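Local coordinates for periplasmic divalent cation tolerance protein (Synechococcus elongatus, PDB 6GDX) that is a trimeric, PII-like member of the CutA family, with a suggested small-molecule carrying or signalling role and doubtful involvement in heavy metal tolerance, at residues S41-V44 against E45-L49; C70-Q74 against G75-R79; V122-R125 against D126-S130. All blocks are in the same frame, centred on the assembly; numbering follows the deposited sequence. Where two conformers were deposited one is given.

Contact 1 (S41-V44 against E45-L49)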
loop_
_atom_site.group_PDB
_atom_site.type_symbol
_atom_site.label_atom_id
_atom_site.label_comp_id
_atom_site.label_asym_id
_atom_site.label_seq_id
_atom_site.Cartn_x
_atom_site.Cartn_y
_atom_site.Cartn_z
ATOM N N SER B 41 16.393 5.172 4.708
ATOM C CA SER B 41 16.475 6.622 4.711
ATOM C C SER B 41 16.616 7.239 3.322
ATOM O O SER B 41 15.929 8.216 3.036
ATOM C CB SER B 41 17.630 7.093 5.593
ATOM O OG SER B 41 17.740 8.496 5.579
ATOM N N THR B 42 17.492 6.693 2.473
ATOM C CA THR B 42 17.850 7.359 1.216
ATOM C C THR B 42 17.516 6.524 -0.003
ATOM O O THR B 42 17.398 5.285 0.056
ATOM C CB THR B 42 19.347 7.715 1.147
ATOM O OG1 THR B 42 20.067 6.499 1.017
ATOM C CG2 THR B 42 19.808 8.491 2.390
ATOM N N GLU B 43 17.345 7.207 -1.119
ATOM C CA GLU B 43 17.144 6.581 -2.409
ATOM C C GLU B 43 18.274 5.619 -2.745
ATOM O O GLU B 43 18.005 4.512 -3.187
ATOM C CB GLU B 43 16.951 7.644 -3.464
ATOM C CG GLU B 43 16.720 7.093 -4.846
ATOM C CD GLU B 43 16.581 8.181 -5.889
ATOM O OE1 GLU B 43 15.774 8.006 -6.782
ATOM O OE2 GLU B 43 17.298 9.210 -5.859
ATOM N N VAL B 44 19.514 6.016 -2.521
ATOM C CA VAL B 44 20.616 5.106 -2.793
ATOM C C VAL B 44 20.531 3.829 -1.954
ATOM O O VAL B 44 20.731 2.742 -2.461
ATOM C CB VAL B 44 21.970 5.835 -2.563
ATOM C CG1 VAL B 44 23.138 4.846 -2.487
ATOM C CG2 VAL B 44 22.208 6.888 -3.646
ATOM N N GLU B 45 20.254 3.979 -0.674
ATOM C CA GLU B 45 20.093 2.800 0.164
ATOM C C GLU B 45 19.008 1.858 -0.374
ATOM O O GLU B 45 19.169 0.633 -0.383
ATOM C CB GLU B 45 19.703 3.172 1.601
ATOM C CG GLU B 45 20.812 3.742 2.458
ATOM C CD GLU B 45 20.320 4.305 3.792
ATOM O OE1 GLU B 45 19.102 4.539 3.993
ATOM O OE2 GLU B 45 21.181 4.513 4.699
ATOM N N ALA B 46 17.896 2.452 -0.757
ATOM C CA ALA B 46 16.781 1.654 -1.233
ATOM C C ALA B 46 17.126 0.928 -2.520
ATOM O O ALA B 46 16.813 -0.247 -2.677
ATOM C CB ALA B 46 15.569 2.521 -1.428
ATOM N N GLN B 47 17.772 1.634 -3.447
ATOM C CA GLN B 47 18.120 1.037 -4.737
ATOM C C GLN B 47 19.096 -0.142 -4.520
ATOM O O GLN B 47 18.961 -1.183 -5.133
ATOM C CB GLN B 47 18.746 2.099 -5.648
ATOM C CG GLN B 47 17.777 3.146 -6.115
ATOM C CD GLN B 47 18.436 4.297 -6.822
ATOM O OE1 GLN B 47 19.617 4.602 -6.583
ATOM N NE2 GLN B 47 17.691 4.964 -7.698
ATOM N N GLN B 48 20.065 0.046 -3.646
ATOM C CA GLN B 48 21.044 -0.983 -3.384
ATOM C C GLN B 48 20.430 -2.199 -2.712
ATOM O O GLN B 48 20.744 -3.362 -3.065
ATOM C CB GLN B 48 22.197 -0.401 -2.576
ATOM C CG GLN B 48 23.050 0.548 -3.427
ATOM C CD GLN B 48 24.249 1.141 -2.709
ATOM O OE1 GLN B 48 24.525 0.814 -1.556
ATOM N NE2 GLN B 48 24.983 2.012 -3.404
ATOM N N LEU B 49 19.558 -1.965 -1.737
ATOM C CA LEU B 49 18.938 -3.078 -1.018
ATOM C C LEU B 49 17.997 -3.837 -1.939
ATOM O O LEU B 49 17.941 -5.062 -1.895
ATOM C CB LEU B 49 18.200 -2.559 0.199
ATOM C CG LEU B 49 17.709 -3.558 1.226
ATOM C CD1 LEU B 49 18.884 -4.254 1.882
ATOM C CD2 LEU B 49 16.837 -2.866 2.269
#
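Glu-45 OE1 is gripped by two backbone amides. Ser-41 N donates to it at 2.9 Å and approaches nearly along the C-O axis, but the bond is bent, with 132° at the hydrogen. Thr-42 N donates to the same Glu-45 OE1 at 3.1 Å from above the carboxylate plane and is straighter. One carboxylate oxygen thus takes two N-H groups from different directions. Its chain reaches back because CG lies beside the backbone N of Glu-45 (chi1 -75°) and the rest runs extended.

The return bond comes from the backbone of the same residue. Glu-45 N donates to Thr-42 OG1 at 3.0 Å, almost straight at 164°. The two side chains cross at about a right angle, and Glu-45 CG passes 3.2 Å from Thr-42 OG1. This exchange is a capping box: Thr-42 is the N-cap of helix 43-55, which follows strand 33-40. The box ties up amides at the helix start, and the negative charge of Glu-45 probably also suits the positive end of the helix dipole.

The i to i+4 helix bonds start with Ala-46 N to Thr-42 O, 3.0 Å. Gln-47 N to Glu-43 O and Gln-48 N to Val-44 O continue them. On the outer side, Val-44 and Gln-48 lie side by side, with Val-44 CG1 3.5 Å from Gln-48 NE2. Glu-43 and Gln-47 cross obliquely, with Glu-43 CG 3.7 Å from Gln-47 NE2. Gln-68 of the second subunit accepts from Gln-47 NE2, and its NE2 gives Glu-43 OE1 a weak hydrogen bond.

Contact 2 (C70-Q74 against G75-R79)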
loop_
_atom_site.group_PDB
_atom_site.type_symbol
_atom_site.label_atom_id
_atom_site.label_comp_id
_atom_site.label_asym_id
_atom_site.label_seq_id
_atom_site.Cartn_x
_atom_site.Cartn_y
_atom_site.Cartn_z
ATOM N N CYS B 70 6.468 10.140 10.178
ATOM C CA CYS B 70 6.328 10.836 11.442
ATOM C C CYS B 70 6.192 9.830 12.578
ATOM O O CYS B 70 5.363 8.908 12.495
ATOM C CB CYS B 70 5.091 11.709 11.360
ATOM S SG CYS B 70 4.814 12.685 12.862
ATOM N N TYR B 71 7.000 9.991 13.612
ATOM C CA TYR B 71 7.037 9.043 14.735
ATOM C C TYR B 71 7.739 9.754 15.871
ATOM O O TYR B 71 8.414 10.768 15.662
ATOM C CB TYR B 71 7.806 7.753 14.389
ATOM C CG TYR B 71 9.178 7.943 13.833
ATOM C CD1 TYR B 71 9.375 8.132 12.461
ATOM C CD2 TYR B 71 10.293 7.995 14.653
ATOM C CE1 TYR B 71 10.629 8.353 11.943
ATOM C CE2 TYR B 71 11.556 8.212 14.126
ATOM C CZ TYR B 71 11.725 8.392 12.774
ATOM O OH TYR B 71 12.992 8.603 12.251
ATOM N N ARG B 72 7.613 9.243 17.090
ATOM C CA ARG B 72 8.296 9.822 18.254
ATOM C C ARG B 72 9.624 9.134 18.408
ATOM O O ARG B 72 9.707 7.904 18.383
ATOM C CB ARG B 72 7.428 9.685 19.492
ATOM C CG ARG B 72 7.838 10.635 20.610
ATOM C CD ARG B 72 7.112 10.328 21.917
ATOM N NE ARG B 72 5.681 10.721 21.863
ATOM C CZ ARG B 72 5.261 12.015 22.030
ATOM N NH1 ARG B 72 6.123 13.011 22.183
ATOM N NH2 ARG B 72 3.992 12.336 21.938
ATOM N N TRP B 73 10.663 9.930 18.612
ATOM C CA TRP B 73 12.047 9.472 18.721
ATOM C C TRP B 73 12.692 10.195 19.915
ATOM O O TRP B 73 12.670 11.418 19.931
ATOM C CB TRP B 73 12.793 9.882 17.427
ATOM C CG TRP B 73 14.220 9.578 17.416
ATOM C CD1 TRP B 73 15.273 10.465 17.601
ATOM C CD2 TRP B 73 14.790 8.296 17.247
ATOM N NE1 TRP B 73 16.445 9.784 17.557
ATOM C CE2 TRP B 73 16.200 8.460 17.316
ATOM C CE3 TRP B 73 14.266 7.021 17.002
ATOM C CZ2 TRP B 73 17.089 7.385 17.170
ATOM C CZ3 TRP B 73 15.154 5.946 16.868
ATOM C CH2 TRP B 73 16.551 6.142 16.950
ATOM N N GLN B 74 13.228 9.471 20.918
ATOM C CA GLN B 74 13.855 10.114 22.083
ATOM C C GLN B 74 12.898 11.100 22.749
ATOM O O GLN B 74 13.317 12.083 23.328
ATOM C CB GLN B 74 15.205 10.745 21.691
ATOM C CG GLN B 74 16.185 9.664 21.245
ATOM C CD GLN B 74 17.589 10.153 20.966
ATOM O OE1 GLN B 74 17.866 11.342 20.993
ATOM N NE2 GLN B 74 18.493 9.208 20.706
ATOM N N GLY B 75 11.599 10.794 22.686
ATOM C CA GLY B 75 10.588 11.597 23.343
ATOM C C GLY B 75 10.058 12.777 22.534
ATOM O O GLY B 75 9.122 13.414 22.951
ATOM N N ALA B 76 10.636 13.065 21.375
ATOM C CA ALA B 76 10.187 14.182 20.536
ATOM C C ALA B 76 9.643 13.683 19.218
ATOM O O ALA B 76 10.107 12.709 18.658
ATOM C CB ALA B 76 11.334 15.154 20.290
ATOM N N ILE B 77 8.653 14.395 18.700
ATOM C CA ILE B 77 8.081 14.028 17.402
ATOM C C ILE B 77 9.096 14.354 16.323
ATOM O O ILE B 77 9.602 15.476 16.246
ATOM C CB ILE B 77 6.795 14.818 17.104
ATOM C CG1 ILE B 77 5.790 14.676 18.213
ATOM C CG2 ILE B 77 6.199 14.386 15.755
ATOM C CD1 ILE B 77 5.354 13.278 18.361
ATOM N N ALA B 78 9.367 13.386 15.463
ATOM C CA ALA B 78 10.251 13.527 14.309
ATOM C C ALA B 78 9.431 13.397 13.044
ATOM O O ALA B 78 8.419 12.687 13.011
ATOM C CB ALA B 78 11.315 12.441 14.323
ATOM N N ARG B 79 9.863 14.080 11.987
ATOM C CA ARG B 79 9.330 13.814 10.648
ATOM C C ARG B 79 10.526 13.777 9.724
ATOM O O ARG B 79 11.259 14.772 9.634
ATOM C CB ARG B 79 8.290 14.823 10.190
ATOM C CG ARG B 79 7.722 14.398 8.827
ATOM C CD ARG B 79 6.618 15.253 8.278
ATOM N NE ARG B 79 7.205 16.533 7.950
ATOM C CZ ARG B 79 7.080 17.653 8.662
ATOM N NH1 ARG B 79 7.693 18.761 8.247
ATOM N NH2 ARG B 79 6.346 17.705 9.768
#
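Arg-72 folds back over the turn and meets Gly-75 of the turn and Ile-77 of the returning strand. Its NH1 donates to Gly-75 O at 3.1 Å. The oxygen lies in the guanidinium plane, while the nitrogen sits above the carbonyl plane of Gly-75. Ile-77 CD1 covers one face of the same guanidinium, 3.8 Å above its centre. The bend at chi3 (-72°) brings the guanidinium back to both partners. On this side of the sheet Cys-70 SG, in one of two conformers, also touches Ile-77 CG2.

The other side carries Tyr-71, Trp-73, Ala-76 and Ala-78. Ala-78 CB sits over one face of the Tyr-71 ring, towards its rim, and lies 4.3 Å from Trp-73 CB.

The backbone sets this pairing. Tyr-71 and Ala-78 form a hydrogen-bonded pair, with Ala-78 N to Tyr-71 O at 2.8 Å. Trp-73 and Ala-76 form another, with Trp-73 N to Ala-76 O at 2.8 Å. Gln-74 and Gly-75 both have positive phi, as a type I' turn requires. Further out, Cys-70 and Tyr-71 continue the sheet through an antiparallel ladder with a strand of the third subunit. Ile-77 packs on Val-54 of that subunit. Trp-73 lies near a bound Bis-Tris, probably from the crystallisation liquor. The whole is a beta hairpin with a two-residue loop, a type I' turn from Trp-73 to Ala-76, joining strands 61-73 and 76-90.

Contact 3 (V122-R125 against D126-S130)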
loop_
_atom_site.group_PDB
_atom_site.type_symbol
_atom_site.label_atom_id
_atom_site.label_comp_id
_atom_site.label_asym_id
_atom_site.label_seq_id
_atom_site.Cartn_x
_atom_site.Cartn_y
_atom_site.Cartn_z
ATOM N N VAL B 122 -3.304 -15.474 -12.905
ATOM C CA VAL B 122 -2.490 -16.663 -13.078
ATOM C C VAL B 122 -1.090 -16.283 -13.593
ATOM O O VAL B 122 -0.072 -16.778 -13.104
ATOM C CB VAL B 122 -3.151 -17.669 -14.049
ATOM C CG1 VAL B 122 -2.225 -18.834 -14.332
ATOM C CG2 VAL B 122 -4.480 -18.174 -13.482
ATOM N N ALA B 123 -1.067 -15.423 -14.600
ATOM C CA ALA B 123 0.195 -15.039 -15.218
ATOM C C ALA B 123 1.153 -14.360 -14.256
ATOM O O ALA B 123 2.348 -14.657 -14.250
ATOM C CB ALA B 123 -0.041 -14.150 -16.434
ATOM N N TYR B 124 0.637 -13.433 -13.442
ATOM C CA TYR B 124 1.493 -12.699 -12.512
ATOM C C TYR B 124 2.010 -13.630 -11.417
ATOM O O TYR B 124 3.195 -13.616 -11.061
ATOM C CB TYR B 124 0.786 -11.482 -11.923
ATOM C CG TYR B 124 1.698 -10.726 -11.013
ATOM C CD1 TYR B 124 2.621 -9.828 -11.485
ATOM C CD2 TYR B 124 1.630 -10.912 -9.625
ATOM C CE1 TYR B 124 3.451 -9.146 -10.587
ATOM C CE2 TYR B 124 2.473 -10.271 -8.751
ATOM C CZ TYR B 124 3.358 -9.374 -9.237
ATOM O OH TYR B 124 4.211 -8.763 -8.321
ATOM N N ARG B 125 1.107 -14.427 -10.839
ATOM C CA ARG B 125 1.545 -15.351 -9.802
ATOM C C ARG B 125 2.600 -16.310 -10.345
ATOM O O ARG B 125 3.598 -16.568 -9.677
ATOM C CB ARG B 125 0.390 -16.128 -9.182
ATOM C CG ARG B 125 0.856 -17.250 -8.263
ATOM C CD ARG B 125 -0.264 -17.797 -7.413
ATOM N NE ARG B 125 0.205 -18.907 -6.590
ATOM C CZ ARG B 125 0.285 -20.161 -7.007
ATOM N NH1 ARG B 125 0.718 -21.071 -6.165
ATOM N NH2 ARG B 125 -0.048 -20.492 -8.245
ATOM N N ASP B 126 2.382 -16.841 -11.552
ATOM C CA ASP B 126 3.363 -17.736 -12.137
ATOM C C ASP B 126 4.704 -17.047 -12.394
ATOM O O ASP B 126 5.746 -17.649 -12.152
ATOM C CB ASP B 126 2.835 -18.314 -13.449
ATOM C CG ASP B 126 1.712 -19.328 -13.250
ATOM O OD1 ASP B 126 1.428 -19.749 -12.103
ATOM O OD2 ASP B 126 1.106 -19.722 -14.273
ATOM N N TRP B 127 4.682 -15.790 -12.851
ATOM C CA TRP B 127 5.917 -15.026 -13.035
ATOM C C TRP B 127 6.659 -14.874 -11.709
ATOM O O TRP B 127 7.868 -15.086 -11.592
ATOM C CB TRP B 127 5.642 -13.654 -13.676
ATOM C CG TRP B 127 6.833 -12.780 -13.524
ATOM C CD1 TRP B 127 7.993 -12.808 -14.241
ATOM C CD2 TRP B 127 7.056 -11.832 -12.484
ATOM N NE1 TRP B 127 8.897 -11.908 -13.719
ATOM C CE2 TRP B 127 8.343 -11.307 -12.627
ATOM C CE3 TRP B 127 6.264 -11.368 -11.441
ATOM C CZ2 TRP B 127 8.858 -10.351 -11.740
ATOM C CZ3 TRP B 127 6.779 -10.451 -10.555
ATOM C CH2 TRP B 127 8.050 -9.952 -10.716
ATOM N N LEU B 128 5.918 -14.495 -10.675
ATOM C CA LEU B 128 6.522 -14.218 -9.383
ATOM C C LEU B 128 7.177 -15.487 -8.844
ATOM O O LEU B 128 8.369 -15.480 -8.471
ATOM C CB LEU B 128 5.459 -13.639 -8.432
ATOM C CG LEU B 128 5.970 -13.054 -7.135
ATOM C CD1 LEU B 128 4.916 -12.137 -6.540
ATOM C CD2 LEU B 128 6.333 -14.139 -6.149
ATOM N N ARG B 129 6.414 -16.572 -8.840
ATOM C CA ARG B 129 6.945 -17.844 -8.345
ATOM C C ARG B 129 8.121 -18.352 -9.172
ATOM O O ARG B 129 9.143 -18.787 -8.612
ATOM C CB ARG B 129 5.852 -18.897 -8.323
ATOM C CG ARG B 129 4.728 -18.574 -7.364
ATOM C CD ARG B 129 3.895 -19.753 -6.917
ATOM N NE ARG B 129 3.846 -19.690 -5.467
ATOM C CZ ARG B 129 4.669 -20.311 -4.621
ATOM N NH1 ARG B 129 4.507 -20.081 -3.347
ATOM N NH2 ARG B 129 5.610 -21.175 -5.018
ATOM N N SER B 130 8.021 -18.251 -10.486
ATOM C CA SER B 130 9.140 -18.740 -11.331
ATOM C C SER B 130 10.403 -17.872 -11.228
ATOM O O SER B 130 11.522 -18.346 -11.478
ATOM C CB SER B 130 8.713 -18.885 -12.779
ATOM O OG SER B 130 8.374 -17.665 -13.347
#
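Tyr-124 and Trp-127 meet one turn apart on helix 122-131. Tyr-124 CE1 lies 3.6 Å from Trp-127 CZ3. The rings are oblique, their planes at 43°. Leu-128 CD1 also approaches the tyrosine ring, 3.8 Å from Tyr-124 CE2. With CG anti to the backbone N in both aromatic residues (chi1 -178° for Tyr-124, 165° for Trp-127), the rings come together.

The polar end of the indole is satisfied from outside: Trp-127 NE1 donates to Arg-72 O of the second subunit. The ring also meets Trp-73 of that subunit. Tyr-124 packs there on Leu-113, and lies near a bound Bis-Tris.

Four backbone bonds cross the contact. Asp-126 N donates to Val-122 O, Trp-127 N to Ala-123 O, Leu-128 N to Tyr-124 O and Arg-129 N to Arg-125 O. At the start of the helix Tyr-124 N is taken by Ser-121 OG. Towards its end Trp-127 O is hydrogen-bonded to Ser-131 OG.

Arg-125 has two conformers, and its side-chain contacts hold for one of them, so they are less certain. In it Arg-125 and Arg-129 run side by side. Arg-129 CD lies over one face of the Arg-125 guanidinium, 3.4 Å above its plane and towards the rim. Arg-125 NH1 comes within 3.5 Å of Arg-129 NE; both are donors. Asp-126 OD1 is 4.2 Å from Arg-125 NH2 and well out of the guanidinium plane, beyond salt-bridge range. Arg-129 NH1 forms a salt bridge with Glu-92 OE1.

Where the arginines are this close, they are probably eased by nearby carboxylates, among them Glu-92, with Asp-126 a weaker influence at Arg-125. The aromatic side instead commits its indole N-H to the subunit interface.

Overall arrangement
The contacts follow one another along the chain: the start of helix 43-55, then the hairpin tip, then helix 122-131. Contacts 1 and 2 have centres 22 Å apart, contacts 1 and 3 are 26 Å apart, and contacts 2 and 3 are 40 Å apart, on opposite sides of the chain's centre. None touches another within the chain. Helix 43-55 leads to strand 61-73, which belongs with strand 76-90 to the antiparallel four-stranded sheet of the ferredoxin-like fold. The hairpin of the second subunit reaches both contacts 1 and 3: its Arg-79 packs on Gln-47, and its Arg-72 and Trp-73 meet Trp-127. All three local motifs therefore sit where the trimer is joined.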